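Local coordinates for protein Rho guanine nucleotide exchange factor 12 (Homo sapiens, PDB 1TXD) that acts through its DH/PH domains as a guanine nucleotide exchange factor for the GTPase RhoA, at residues 30-35 / 179-184; 68-73 / 122-127; 115-120 / 205-210. The protein carries 1 engineered substitution. One frame throughout, in Å; residues are numbered along the deposited sequence.

Interaction 1: residues 30-35 / 179-184; sequences NELFYT and LLLDNI
Leu32 swings its CG opposite the backbone N (chi1 162°), while Leu180 and Ile184 place CG and CG1 opposite their carbonyl carbons, and these turns send the methyl ends of all three into the space between the two helices. Leu32 forks there: CD1 meets Leu180 CD1 at 4.2 Å, and CD2 meets Ile184 CD1 at 3.9 Å, the side chains of Leu32 and Ile184 crossing at about a right angle. CD2 also reaches the tip of Leu181, which also packs against Ala200, Ala201 and Cys204 of helix 191-230. On the outer flank Leu180 CD2 lies 3.7 Å from Glu31 CG, so the glutamate lends its methylene to the contact; a bend at chi2 turns its chain beyond that carbon. Thr35 slides past Leu180 in the opposite direction, OG1 standing 4.1 Å from Leu180 CD1. That hydroxyl is turned back on its own helix, where it donates to Glu31 O at 2.7 Å, tilted 19° from the carbonyl plane. The same carbonyl oxygen accepts Thr35 N, and is thus gripped twice. Arg173 NH1 also bonds to Thr35 OG1, tying the polar end of the contact to helix 169-186. No hydrogen bond joins the two segments directly; the junction is apolar, with Met86 and Leu105 covering Leu32 from further helices. The axes run nearly antiparallel, 154° between directions and 9.8 Å apart at closest, a packing characteristic of the elongated helical bundle of the DH (RhoGEF) domain.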
ATOM      1  N   ASN A  30      -8.434  27.257  -6.627  1.00 26.88           N
ATOM      2  CA  ASN A  30      -7.210  27.384  -7.389  1.00 27.61           C
ATOM      3  C   ASN A  30      -6.073  26.524  -6.865  1.00 26.10           C
ATOM      4  O   ASN A  30      -5.196  26.148  -7.636  1.00 24.32           O
ATOM      5  CB  ASN A  30      -6.765  28.830  -7.445  1.00 28.01           C
ATOM      6  CG  ASN A  30      -7.286  29.500  -8.639  1.00 32.01           C
ATOM      7  OD1 ASN A  30      -6.656  29.471  -9.693  1.00 34.34           O
ATOM      8  ND2 ASN A  30      -8.478  30.114  -8.511  1.00 36.16           N
ATOM      9  N   GLU A  31      -6.107  26.248  -5.560  1.00 24.34           N
ATOM     10  CA  GLU A  31      -5.195  25.337  -4.933  1.00 24.60           C
ATOM     11  C   GLU A  31      -5.410  23.912  -5.479  1.00 23.76           C
ATOM     12  O   GLU A  31      -4.446  23.205  -5.693  1.00 22.98           O
ATOM     13  CB  GLU A  31      -5.382  25.383  -3.401  1.00 27.78           C
ATOM     14  CG  GLU A  31      -4.413  24.561  -2.551  1.00 30.42           C
ATOM     15  CD  GLU A  31      -2.958  25.005  -2.648  1.00 36.24           C
ATOM     16  OE1 GLU A  31      -2.614  25.754  -3.612  1.00 40.12           O
ATOM     17  OE2 GLU A  31      -2.143  24.580  -1.774  1.00 37.09           O
ATOM     18  N   LEU A  32      -6.665  23.512  -5.674  1.00 21.31           N
ATOM     19  CA  LEU A  32      -6.993  22.217  -6.173  1.00 21.73           C
ATOM     20  C   LEU A  32      -6.487  22.120  -7.600  1.00 21.75           C
ATOM     21  O   LEU A  32      -5.753  21.171  -7.924  1.00 19.66           O
ATOM     22  CB  LEU A  32      -8.494  21.948  -6.122  1.00 22.19           C
ATOM     23  CG  LEU A  32      -8.985  20.802  -7.019  1.00 22.97           C
ATOM     24  CD1 LEU A  32      -8.452  19.419  -6.585  1.00 23.13           C
ATOM     25  CD2 LEU A  32     -10.456  20.812  -7.038  1.00 22.95           C
ATOM     26  N   PHE A  33      -6.788  23.127  -8.413  1.00 20.14           N
ATOM     27  CA  PHE A  33      -6.329  23.108  -9.785  1.00 22.69           C
ATOM     28  C   PHE A  33      -4.802  23.109  -9.888  1.00 23.01           C
ATOM     29  O   PHE A  33      -4.265  22.272 -10.571  1.00 23.61           O
ATOM     30  CB  PHE A  33      -6.917  24.247 -10.616  1.00 23.60           C
ATOM     31  CG  PHE A  33      -8.434  24.186 -10.790  1.00 26.18           C
ATOM     32  CD1 PHE A  33      -9.232  23.314 -10.051  1.00 27.30           C
ATOM     33  CD2 PHE A  33      -9.059  25.047 -11.682  1.00 28.31           C
ATOM     34  CE1 PHE A  33     -10.634  23.312 -10.201  1.00 28.64           C
ATOM     35  CE2 PHE A  33     -10.441  25.029 -11.834  1.00 29.86           C
ATOM     36  CZ  PHE A  33     -11.216  24.150 -11.095  1.00 28.66           C
ATOM     37  N   TYR A  34      -4.129  24.013  -9.175  1.00 23.06           N
ATOM     38  CA  TYR A  34      -2.701  24.197  -9.268  1.00 24.40           C
ATOM     39  C   TYR A  34      -1.899  22.949  -8.840  1.00 22.45           C
ATOM     40  O   TYR A  34      -0.932  22.607  -9.492  1.00 21.36           O
ATOM     41  CB  TYR A  34      -2.269  25.415  -8.420  1.00 27.28           C
ATOM     42  CG  TYR A  34      -0.774  25.704  -8.456  1.00 34.45           C
ATOM     43  CD1 TYR A  34      -0.259  26.696  -9.308  1.00 39.24           C
ATOM     44  CD2 TYR A  34       0.149  24.980  -7.636  1.00 38.01           C
ATOM     45  CE1 TYR A  34       1.126  26.969  -9.359  1.00 41.22           C
ATOM     46  CE2 TYR A  34       1.522  25.234  -7.700  1.00 40.63           C
ATOM     47  CZ  TYR A  34       2.000  26.240  -8.565  1.00 42.19           C
ATOM     48  OH  TYR A  34       3.338  26.534  -8.646  1.00 43.49           O
ATOM     49  N   THR A  35      -2.284  22.321  -7.732  1.00 20.53           N
ATOM     50  CA  THR A  35      -1.568  21.174  -7.211  1.00 20.93           C
ATOM     51  C   THR A  35      -1.895  19.949  -8.059  1.00 20.93           C
ATOM     52  O   THR A  35      -1.145  19.010  -8.040  1.00 19.35           O
ATOM     53  CB  THR A  35      -1.935  20.881  -5.760  1.00 20.15           C
ATOM     54  OG1 THR A  35      -3.363  20.763  -5.639  1.00 21.82           O
ATOM     55  CG2 THR A  35      -1.564  22.041  -4.864  1.00 23.14           C
ATOM     56  N   LEU A 179      -9.113  17.006   1.721  1.00 27.80           N
ATOM     57  CA  LEU A 179      -8.866  18.236   2.455  1.00 28.97           C
ATOM     58  C   LEU A 179      -9.101  19.425   1.515  1.00 28.04           C
ATOM     59  O   LEU A 179      -9.762  20.404   1.863  1.00 28.58           O
ATOM     60  CB  LEU A 179      -7.427  18.227   2.987  1.00 30.52           C
ATOM     61  CG  LEU A 179      -6.932  16.942   3.693  1.00 32.78           C
ATOM     62  CD1 LEU A 179      -5.373  16.874   3.814  1.00 33.26           C
ATOM     63  CD2 LEU A 179      -7.645  16.833   5.084  1.00 32.88           C
ATOM     64  N   LEU A 180      -8.596  19.305   0.304  1.00 27.09           N
ATOM     65  CA  LEU A 180      -8.832  20.307  -0.728  1.00 26.83           C
ATOM     66  C   LEU A 180     -10.318  20.583  -0.964  1.00 25.70           C
ATOM     67  O   LEU A 180     -10.718  21.739  -1.060  1.00 25.50           O
ATOM     68  CB  LEU A 180      -8.183  19.883  -2.024  1.00 26.26           C
ATOM     69  CG  LEU A 180      -6.657  19.854  -2.006  1.00 28.82           C
ATOM     70  CD1 LEU A 180      -6.107  18.974  -3.118  1.00 26.80           C
ATOM     71  CD2 LEU A 180      -6.061  21.261  -2.097  1.00 28.76           C
ATOM     72  N   LEU A 181     -11.126  19.523  -1.024  1.00 23.87           N
ATOM     73  CA  LEU A 181     -12.559  19.652  -1.251  1.00 22.54           C
ATOM     74  C   LEU A 181     -13.278  20.166   0.006  1.00 22.82           C
ATOM     75  O   LEU A 181     -14.184  20.968  -0.102  1.00 23.08           O
ATOM     76  CB  LEU A 181     -13.180  18.338  -1.791  1.00 21.53           C
ATOM     77  CG  LEU A 181     -13.105  18.208  -3.329  1.00 20.92           C
ATOM     78  CD1 LEU A 181     -11.706  18.036  -3.750  1.00 21.49           C
ATOM     79  CD2 LEU A 181     -13.885  17.040  -3.899  1.00 19.12           C
ATOM     80  N   ASP A 182     -12.874  19.721   1.189  1.00 23.17           N
ATOM     81  CA  ASP A 182     -13.420  20.265   2.421  1.00 25.05           C
ATOM     82  C   ASP A 182     -13.235  21.789   2.494  1.00 25.75           C
ATOM     83  O   ASP A 182     -14.088  22.505   3.016  1.00 25.79           O
ATOM     84  CB  ASP A 182     -12.721  19.686   3.637  1.00 25.81           C
ATOM     85  CG  ASP A 182     -13.182  18.302   4.001  1.00 25.62           C
ATOM     86  OD1 ASP A 182     -14.178  17.789   3.464  1.00 20.84           O
ATOM     87  OD2 ASP A 182     -12.567  17.663   4.882  1.00 28.05           O
ATOM     88  N   ASN A 183     -12.119  22.282   1.966  1.00 26.98           N
ATOM     89  CA  ASN A 183     -11.809  23.708   2.059  1.00 27.48           C
ATOM     90  C   ASN A 183     -12.632  24.498   1.067  1.00 26.77           C
ATOM     91  O   ASN A 183     -13.062  25.615   1.356  1.00 26.32           O
ATOM     92  CB  ASN A 183     -10.327  23.972   1.836  1.00 27.83           C
ATOM     93  CG  ASN A 183      -9.561  24.046   3.125  1.00 30.31           C
ATOM     94  OD1 ASN A 183     -10.145  24.193   4.211  1.00 32.87           O
ATOM     95  ND2 ASN A 183      -8.247  23.962   3.028  1.00 31.22           N
ATOM     96  N   ILE A 184     -12.868  23.915  -0.095  1.00 25.64           N
ATOM     97  CA  ILE A 184     -13.772  24.533  -1.043  1.00 25.14           C
ATOM     98  C   ILE A 184     -15.148  24.612  -0.367  1.00 25.22           C
ATOM     99  O   ILE A 184     -15.755  25.664  -0.362  1.00 26.00           O
ATOM    100  CB  ILE A 184     -13.799  23.773  -2.381  1.00 24.56           C
ATOM    101  CG1 ILE A 184     -12.409  23.806  -3.040  1.00 23.21           C
ATOM    102  CG2 ILE A 184     -14.806  24.411  -3.306  1.00 24.62           C
ATOM    103  CD1 ILE A 184     -12.219  22.829  -4.174  1.00 22.19           C
TER

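Interaction 2: residues 68-73 / 122-127; sequences IFSNLE and ATFCSN
Asn71 and Phe124 make the tight part of the contact: Asn71 OD1 sits at the edge of the ring, near its plane, and 3.1 Å from Phe124 CB. It comes as close to Phe124 N, but at too poor an angle for a hydrogen bond. The amide lies 34° from the ring plane, its ND2 resting 3.6 Å from Thr123 CB and bonding to Ala120 O one turn earlier. An alanine in place of Asn71 is likely to leave Ala120 O without its amide donor and to open a gap beside Thr123 and Phe124. Phe69 O approaches the ring edge too, at CE1, while accepting Leu72 N in a type II' turn. Toward Asn127 the fit is looser and wetter. Ser70 CB stands 3.6 Å from Asn127 ND2, and a water links the two sides, donating to Ile68 O at 2.7 Å, accepting from Asn127 ND2 and bonding to Ser70 OG. Asn127 ND2 also reaches Lys67 O. The turn between helices 62-69 and 72-90 thus abuts the C-terminal part of helix 112-126, with Phe69 and Leu72 packed on helix 20-57, Ile68 on helix 128-141 and Phe124 on Gln170 of helix 169-186.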
ATOM      1  N   ILE A  68       7.724  -2.988 -11.725  1.00 19.79           N
ATOM      2  CA  ILE A  68       8.266  -1.694 -11.195  1.00 21.09           C
ATOM      3  C   ILE A  68       7.258  -0.510 -11.381  1.00 21.17           C
ATOM      4  O   ILE A  68       6.923   0.164 -10.405  1.00 22.04           O
ATOM      5  CB  ILE A  68       9.638  -1.396 -11.766  1.00 21.23           C
ATOM      6  CG1 ILE A  68      10.641  -2.456 -11.216  1.00 19.85           C
ATOM      7  CG2 ILE A  68      10.073   0.007 -11.381  1.00 21.24           C
ATOM      8  CD1 ILE A  68      11.991  -2.291 -11.741  1.00 21.70           C
ATOM      9  N   PHE A  69       6.691  -0.430 -12.576  1.00 18.17           N
ATOM     10  CA  PHE A  69       5.860   0.681 -13.053  1.00 20.45           C
ATOM     11  C   PHE A  69       4.382   0.426 -13.234  1.00 20.20           C
ATOM     12  O   PHE A  69       3.602   1.376 -13.401  1.00 21.16           O
ATOM     13  CB  PHE A  69       6.405   1.123 -14.446  1.00 17.31           C
ATOM     14  CG  PHE A  69       7.806   1.632 -14.402  1.00 22.56           C
ATOM     15  CD1 PHE A  69       8.100   2.844 -13.729  1.00 20.98           C
ATOM     16  CD2 PHE A  69       8.847   0.928 -15.049  1.00 20.84           C
ATOM     17  CE1 PHE A  69       9.440   3.314 -13.652  1.00 23.60           C
ATOM     18  CE2 PHE A  69      10.189   1.370 -14.982  1.00 20.05           C
ATOM     19  CZ  PHE A  69      10.490   2.588 -14.321  1.00 19.14           C
ATOM     20  N   SER A  70       3.998  -0.852 -13.302  1.00 20.20           N
ATOM     21  CA  SER A  70       2.599  -1.285 -13.393  1.00 15.82           C
ATOM     22  C   SER A  70       1.813  -0.399 -14.306  1.00 15.15           C
ATOM     23  O   SER A  70       2.099  -0.263 -15.567  1.00 14.22           O
ATOM     24  CB  SER A  70       2.009  -1.456 -11.975  1.00 13.80           C
ATOM     25  OG  SER A  70       1.932  -0.193 -11.240  1.00 21.37           O
ATOM     26  N   ASN A  71       0.811   0.233 -13.728  1.00 19.38           N
ATOM     27  CA  ASN A  71      -0.162   1.032 -14.487  1.00 19.23           C
ATOM     28  C   ASN A  71       0.128   2.513 -14.396  1.00 19.72           C
ATOM     29  O   ASN A  71      -0.777   3.284 -14.462  1.00 19.07           O
ATOM     30  CB  ASN A  71      -1.586   0.747 -14.046  1.00 20.77           C
ATOM     31  CG  ASN A  71      -1.875   1.283 -12.683  1.00 19.34           C
ATOM     32  OD1 ASN A  71      -0.962   1.473 -11.908  1.00 18.17           O
ATOM     33  ND2 ASN A  71      -3.123   1.666 -12.431  1.00 19.83           N
ATOM     34  N   LEU A  72       1.409   2.884 -14.304  1.00 19.68           N
ATOM     35  CA  LEU A  72       1.849   4.265 -14.491  1.00 21.05           C
ATOM     36  C   LEU A  72       1.186   4.983 -15.714  1.00 20.01           C
ATOM     37  O   LEU A  72       0.719   6.115 -15.601  1.00 15.55           O
ATOM     38  CB  LEU A  72       3.393   4.386 -14.713  1.00 20.11           C
ATOM     39  CG  LEU A  72       3.853   5.844 -14.845  1.00 21.63           C
ATOM     40  CD1 LEU A  72       3.482   6.680 -13.580  1.00 22.14           C
ATOM     41  CD2 LEU A  72       5.383   5.872 -15.024  1.00 26.25           C
ATOM     42  N   GLU A  73       1.117   4.306 -16.823  1.00 20.85           N
ATOM     43  CA  GLU A  73       0.512   4.873 -18.062  1.00 24.57           C
ATOM     44  C   GLU A  73      -0.967   5.353 -17.777  1.00 25.78           C
ATOM     45  O   GLU A  73      -1.368   6.433 -18.182  1.00 25.02           O
ATOM     46  CB  GLU A  73       0.499   3.800 -19.122  1.00 23.77           C
ATOM     47  CG  GLU A  73       0.162   4.173 -20.566  1.00 30.04           C
ATOM     48  CD  GLU A  73       0.111   2.921 -21.460  1.00 32.99           C
ATOM     49  OE1 GLU A  73      -0.888   2.673 -22.175  1.00 39.71           O
ATOM     50  OE2 GLU A  73       1.085   2.131 -21.469  1.00 40.05           O
ATOM     51  N   ALA A 122      -5.582   2.236  -7.009  1.00 22.42           N
ATOM     52  CA  ALA A 122      -5.475   1.047  -6.100  1.00 22.88           C
ATOM     53  C   ALA A 122      -4.437   0.093  -6.663  1.00 23.52           C
ATOM     54  O   ALA A 122      -3.664  -0.522  -5.910  1.00 23.01           O
ATOM     55  CB  ALA A 122      -6.843   0.285  -5.950  1.00 23.10           C
ATOM     56  N   THR A 123      -4.426  -0.007  -7.986  1.00 21.55           N
ATOM     57  CA  THR A 123      -3.467  -0.859  -8.700  1.00 24.72           C
ATOM     58  C   THR A 123      -2.034  -0.272  -8.594  1.00 26.44           C
ATOM     59  O   THR A 123      -1.098  -0.960  -8.131  1.00 24.78           O
ATOM     60  CB  THR A 123      -3.902  -1.020 -10.148  1.00 23.71           C
ATOM     61  OG1 THR A 123      -5.110  -1.805 -10.190  1.00 23.21           O
ATOM     62  CG2 THR A 123      -2.907  -1.791 -10.958  1.00 23.72           C
ATOM     63  N   PHE A 124      -1.854   0.985  -9.032  1.00 26.95           N
ATOM     64  CA  PHE A 124      -0.561   1.647  -8.832  1.00 25.15           C
ATOM     65  C   PHE A 124      -0.090   1.596  -7.378  1.00 22.19           C
ATOM     66  O   PHE A 124       0.972   1.080  -7.087  1.00 21.57           O
ATOM     67  CB  PHE A 124      -0.517   3.065  -9.332  1.00 23.16           C
ATOM     68  CG  PHE A 124       0.864   3.621  -9.364  1.00 22.44           C
ATOM     69  CD1 PHE A 124       1.729   3.254 -10.337  1.00 23.19           C
ATOM     70  CD2 PHE A 124       1.276   4.562  -8.459  1.00 15.27           C
ATOM     71  CE1 PHE A 124       3.010   3.753 -10.384  1.00 24.14           C
ATOM     72  CE2 PHE A 124       2.559   5.066  -8.522  1.00 21.63           C
ATOM     73  CZ  PHE A 124       3.404   4.674  -9.484  1.00 22.29           C
ATOM     74  N   CYS A 125      -0.882   2.075  -6.458  1.00 23.77           N
ATOM     75  CA  CYS A 125      -0.405   2.269  -5.123  1.00 23.57           C
ATOM     76  C   CYS A 125      -0.194   0.971  -4.309  1.00 23.76           C
ATOM     77  O   CYS A 125       0.650   0.924  -3.437  1.00 22.94           O
ATOM     78  CB  CYS A 125      -1.368   3.195  -4.334  1.00 25.54           C
ATOM     79  SG  CYS A 125      -1.613   4.868  -4.997  1.00 19.94           S
ATOM     80  N   SER A 126      -1.008  -0.042  -4.557  1.00 24.06           N
ATOM     81  CA  SER A 126      -0.941  -1.316  -3.813  1.00 23.26           C
ATOM     82  C   SER A 126       0.268  -2.100  -4.299  1.00 21.84           C
ATOM     83  O   SER A 126       0.810  -2.869  -3.588  1.00 18.04           O
ATOM     84  CB  SER A 126      -2.230  -2.151  -3.995  1.00 23.93           C
ATOM     85  OG  SER A 126      -2.360  -2.599  -5.343  1.00 25.13           O
ATOM     86  N   ASN A 127       0.696  -1.817  -5.518  1.00 16.92           N
ATOM     87  CA  ASN A 127       1.909  -2.361  -6.063  1.00 19.64           C
ATOM     88  C   ASN A 127       3.242  -1.797  -5.583  1.00 20.11           C
ATOM     89  O   ASN A 127       4.317  -2.416  -5.854  1.00 17.16           O
ATOM     90  CB  ASN A 127       1.962  -2.173  -7.585  1.00 18.60           C
ATOM     91  CG  ASN A 127       2.982  -3.099  -8.221  1.00 23.15           C
ATOM     92  OD1 ASN A 127       3.033  -4.229  -7.863  1.00 23.31           O
ATOM     93  ND2 ASN A 127       3.852  -2.589  -9.067  1.00 20.54           N
TER
HETATM   94  O   HOH W   1       4.299   0.375  -9.829  1.00 18.82           O

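Interaction 3: residues 115-120 / 205-210; sequences EKLKHA and RQILNF. Engineered in segment 205-210: Phe210 (natural residue Tyr).
Lys118 lies across one face of Phe210, an engineered residue that replaces a natural tyrosine. An unusual first torsion, chi1 95°, starts the lysine chain off; beyond CG it runs extended and crosses the aromatic side chain at about a right angle. CG meets the ring near one side, 3.5 Å from Phe210 CD1, and CE comes over the middle, 3.7 Å from the centroid and 14° off the normal, as a CH-pi contact. The ammonium ends farther along, NZ being 4.7 Å from the Phe210 centroid and well off the normal, an off-centre cation-pi interaction. Phe210 extends its ring across the gap because CG is anti to the backbone N. Its far atom CZ then lies over one face of the His119 imidazole, 4.1 Å from CE1 and toward the ring's rim; the two ring planes are inclined at 45°. Deeper in, Ile207 uses two branches: CG2 rests 3.9 Å from Lys118 CB, and CD1 touches Leu117 CD2 at 4.1 Å, with Leu78 of helix 72-90 also on Leu117. The helices run nearly parallel, with axes 9.1 Å apart, and Lys118 and Ile207 are the nearest pair along their backbones. Ala122, one turn beyond Lys118, also touches Phe210. No hydrogen bond crosses between these segments, so their mutual hold rests on dispersion and aromatic contacts, with the lysine's methylenes carrying the packing and its charge probably adding a modest electrostatic attraction to the ring.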
ATOM      1  N   GLU A 115     -14.974   5.388  -9.849  1.00 16.69           N
ATOM      2  CA  GLU A 115     -14.534   4.014 -10.165  1.00 17.39           C
ATOM      3  C   GLU A 115     -13.210   3.997 -10.912  1.00 17.00           C
ATOM      4  O   GLU A 115     -12.361   3.177 -10.649  1.00 18.46           O
ATOM      5  CB  GLU A 115     -15.585   3.254 -10.998  1.00 17.38           C
ATOM      6  CG  GLU A 115     -16.972   3.219 -10.369  1.00 18.29           C
ATOM      7  CD  GLU A 115     -17.086   2.184  -9.263  1.00 20.96           C
ATOM      8  OE1 GLU A 115     -16.190   1.315  -9.132  1.00 21.08           O
ATOM      9  OE2 GLU A 115     -18.089   2.227  -8.531  1.00 23.77           O
ATOM     10  N   LYS A 116     -13.050   4.875 -11.876  1.00 17.86           N
ATOM     11  CA  LYS A 116     -11.844   4.912 -12.634  1.00 20.03           C
ATOM     12  C   LYS A 116     -10.639   5.303 -11.718  1.00 18.55           C
ATOM     13  O   LYS A 116      -9.648   4.652 -11.765  1.00 16.07           O
ATOM     14  CB  LYS A 116     -11.994   5.857 -13.814  1.00 22.17           C
ATOM     15  CG  LYS A 116     -10.702   6.026 -14.588  1.00 25.93           C
ATOM     16  CD  LYS A 116     -10.939   6.765 -15.930  1.00 30.90           C
ATOM     17  CE  LYS A 116      -9.739   6.632 -16.897  1.00 29.90           C
ATOM     18  NZ  LYS A 116      -9.970   5.539 -17.965  1.00 34.64           N
ATOM     19  N   LEU A 117     -10.771   6.325 -10.876  1.00 17.88           N
ATOM     20  CA  LEU A 117      -9.685   6.781 -10.039  1.00 17.98           C
ATOM     21  C   LEU A 117      -9.370   5.777  -8.990  1.00 16.29           C
ATOM     22  O   LEU A 117      -8.223   5.461  -8.844  1.00 16.75           O
ATOM     23  CB  LEU A 117      -9.978   8.166  -9.397  1.00 17.12           C
ATOM     24  CG  LEU A 117      -9.026   8.771  -8.388  1.00 17.15           C
ATOM     25  CD1 LEU A 117      -7.655   8.797  -8.977  1.00 19.85           C
ATOM     26  CD2 LEU A 117      -9.465  10.204  -7.946  1.00 19.61           C
ATOM     27  N   LYS A 118     -10.371   5.250  -8.285  1.00 16.93           N
ATOM     28  CA  LYS A 118     -10.089   4.326  -7.201  1.00 17.30           C
ATOM     29  C   LYS A 118      -9.446   3.042  -7.739  1.00 17.73           C
ATOM     30  O   LYS A 118      -8.457   2.615  -7.208  1.00 15.46           O
ATOM     31  CB  LYS A 118     -11.309   4.068  -6.300  1.00 17.89           C
ATOM     32  CG  LYS A 118     -12.184   2.865  -6.567  1.00 20.59           C
ATOM     33  CD  LYS A 118     -13.553   3.043  -5.857  1.00 24.44           C
ATOM     34  CE  LYS A 118     -14.268   1.733  -5.496  1.00 24.82           C
ATOM     35  NZ  LYS A 118     -15.525   1.973  -4.713  1.00 28.69           N
ATOM     36  N   HIS A 119      -9.929   2.483  -8.850  1.00 18.33           N
ATOM     37  CA  HIS A 119      -9.255   1.276  -9.395  1.00 18.20           C
ATOM     38  C   HIS A 119      -7.878   1.501  -9.938  1.00 17.42           C
ATOM     39  O   HIS A 119      -7.003   0.680  -9.784  1.00 17.47           O
ATOM     40  CB  HIS A 119     -10.111   0.566 -10.416  1.00 15.06           C
ATOM     41  CG  HIS A 119     -11.267  -0.140  -9.797  1.00 13.52           C
ATOM     42  ND1 HIS A 119     -11.304  -1.492  -9.633  1.00 14.96           N
ATOM     43  CD2 HIS A 119     -12.450   0.320  -9.348  1.00 12.07           C
ATOM     44  CE1 HIS A 119     -12.459  -1.844  -9.090  1.00 11.05           C
ATOM     45  NE2 HIS A 119     -13.168  -0.760  -8.915  1.00 12.12           N
ATOM     46  N   ALA A 120      -7.643   2.657 -10.515  1.00 20.52           N
ATOM     47  CA  ALA A 120      -6.339   2.876 -11.113  1.00 19.83           C
ATOM     48  C   ALA A 120      -5.344   3.165 -10.003  1.00 19.17           C
ATOM     49  O   ALA A 120      -4.256   2.577  -9.958  1.00 15.87           O
ATOM     50  CB  ALA A 120      -6.372   3.986 -12.105  1.00 19.46           C
ATOM     51  N   ARG A 205     -12.963  10.634   0.174  1.00 23.18           N
ATOM     52  CA  ARG A 205     -12.644   9.847   1.355  1.00 24.62           C
ATOM     53  C   ARG A 205     -12.894   8.368   1.135  1.00 24.31           C
ATOM     54  O   ARG A 205     -12.060   7.573   1.500  1.00 24.28           O
ATOM     55  CB  ARG A 205     -13.421  10.353   2.575  1.00 26.04           C
ATOM     56  CG  ARG A 205     -12.523  11.036   3.596  1.00 28.42           C
ATOM     57  CD  ARG A 205     -13.259  11.689   4.748  1.00 31.78           C
ATOM     58  NE  ARG A 205     -12.801  13.064   4.762  1.00 34.69           N
ATOM     59  CZ  ARG A 205     -13.534  14.128   4.485  1.00 33.01           C
ATOM     60  NH1 ARG A 205     -14.839  14.060   4.221  1.00 34.99           N
ATOM     61  NH2 ARG A 205     -12.938  15.284   4.494  1.00 31.33           N
ATOM     62  N   GLN A 206     -14.031   8.003   0.535  1.00 24.94           N
ATOM     63  CA  GLN A 206     -14.299   6.605   0.138  1.00 25.80           C
ATOM     64  C   GLN A 206     -13.201   6.034  -0.778  1.00 23.83           C
ATOM     65  O   GLN A 206     -12.768   4.930  -0.578  1.00 24.48           O
ATOM     66  CB  GLN A 206     -15.632   6.484  -0.605  1.00 27.41           C
ATOM     67  CG  GLN A 206     -16.883   6.301   0.266  1.00 32.17           C
ATOM     68  CD  GLN A 206     -18.142   6.070  -0.586  1.00 33.99           C
ATOM     69  OE1 GLN A 206     -19.165   6.726  -0.364  1.00 39.43           O
ATOM     70  NE2 GLN A 206     -18.046   5.179  -1.589  1.00 35.24           N
ATOM     71  N   ILE A 207     -12.812   6.788  -1.798  1.00 21.96           N
ATOM     72  CA  ILE A 207     -11.741   6.410  -2.720  1.00 23.24           C
ATOM     73  C   ILE A 207     -10.428   6.149  -1.977  1.00 23.37           C
ATOM     74  O   ILE A 207      -9.760   5.152  -2.205  1.00 24.52           O
ATOM     75  CB  ILE A 207     -11.509   7.513  -3.744  1.00 21.64           C
ATOM     76  CG1 ILE A 207     -12.632   7.556  -4.758  1.00 22.78           C
ATOM     77  CG2 ILE A 207     -10.201   7.336  -4.438  1.00 23.43           C
ATOM     78  CD1 ILE A 207     -12.586   8.807  -5.711  1.00 21.49           C
ATOM     79  N   LEU A 208     -10.056   7.076  -1.116  1.00 23.14           N
ATOM     80  CA  LEU A 208      -8.857   6.948  -0.342  1.00 23.74           C
ATOM     81  C   LEU A 208      -8.922   5.675   0.490  1.00 25.30           C
ATOM     82  O   LEU A 208      -7.969   4.912   0.464  1.00 25.84           O
ATOM     83  CB  LEU A 208      -8.665   8.166   0.567  1.00 24.09           C
ATOM     84  CG  LEU A 208      -7.552   8.119   1.601  1.00 24.03           C
ATOM     85  CD1 LEU A 208      -6.206   7.938   0.942  1.00 22.90           C
ATOM     86  CD2 LEU A 208      -7.601   9.397   2.565  1.00 26.28           C
ATOM     87  N   ASN A 209     -10.020   5.456   1.225  1.00 25.14           N
ATOM     88  CA  ASN A 209     -10.176   4.242   2.018  1.00 26.09           C
ATOM     89  C   ASN A 209     -10.071   2.937   1.225  1.00 25.73           C
ATOM     90  O   ASN A 209      -9.559   1.958   1.761  1.00 24.59           O
ATOM     91  CB  ASN A 209     -11.502   4.249   2.798  1.00 27.47           C
ATOM     92  CG  ASN A 209     -11.535   5.313   3.872  1.00 30.31           C
ATOM     93  OD1 ASN A 209     -12.508   6.072   3.979  1.00 34.16           O
ATOM     94  ND2 ASN A 209     -10.476   5.381   4.677  1.00 33.30           N
ATOM     95  N   PHE A 210     -10.551   2.932  -0.031  1.00 25.81           N
ATOM     96  CA  PHE A 210     -10.484   1.762  -0.923  1.00 25.89           C
ATOM     97  C   PHE A 210      -9.048   1.567  -1.344  1.00 24.40           C
ATOM     98  O   PHE A 210      -8.556   0.464  -1.481  1.00 22.93           O
ATOM     99  CB  PHE A 210     -11.357   1.996  -2.178  1.00 26.85           C
ATOM    100  CG  PHE A 210     -11.341   0.851  -3.212  1.00 26.82           C
ATOM    101  CD1 PHE A 210     -10.452   0.856  -4.267  1.00 27.98           C
ATOM    102  CD2 PHE A 210     -12.274  -0.195  -3.131  1.00 28.57           C
ATOM    103  CE1 PHE A 210     -10.459  -0.187  -5.243  1.00 28.41           C
ATOM    104  CE2 PHE A 210     -12.298  -1.234  -4.078  1.00 26.46           C
ATOM    105  CZ  PHE A 210     -11.367  -1.226  -5.145  1.00 28.51           C
TER

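All three contacts lie within the helical DH domain and join segments distant in sequence. Interaction 2 is nested in the loop closed by interaction 1, whereas interaction 3 alternates with each of the others along the chain. Centres of interactions 2 and 3 are about 13 Å apart; both use helix 112-126, and they touch at Asn71 and Ala120 and where Ala122 packs on Phe210. Interactions 1 and 3, with centres about 18 Å apart, come together at Asp182 and Arg205, an apparent salt bridge between helices 169-186 and 191-230 whose modelled separation is doubtfully short. The centres of interactions 1 and 2 lie about 25 Å apart, without touching. Together they connect early, middle and late helices into one elongated bundle.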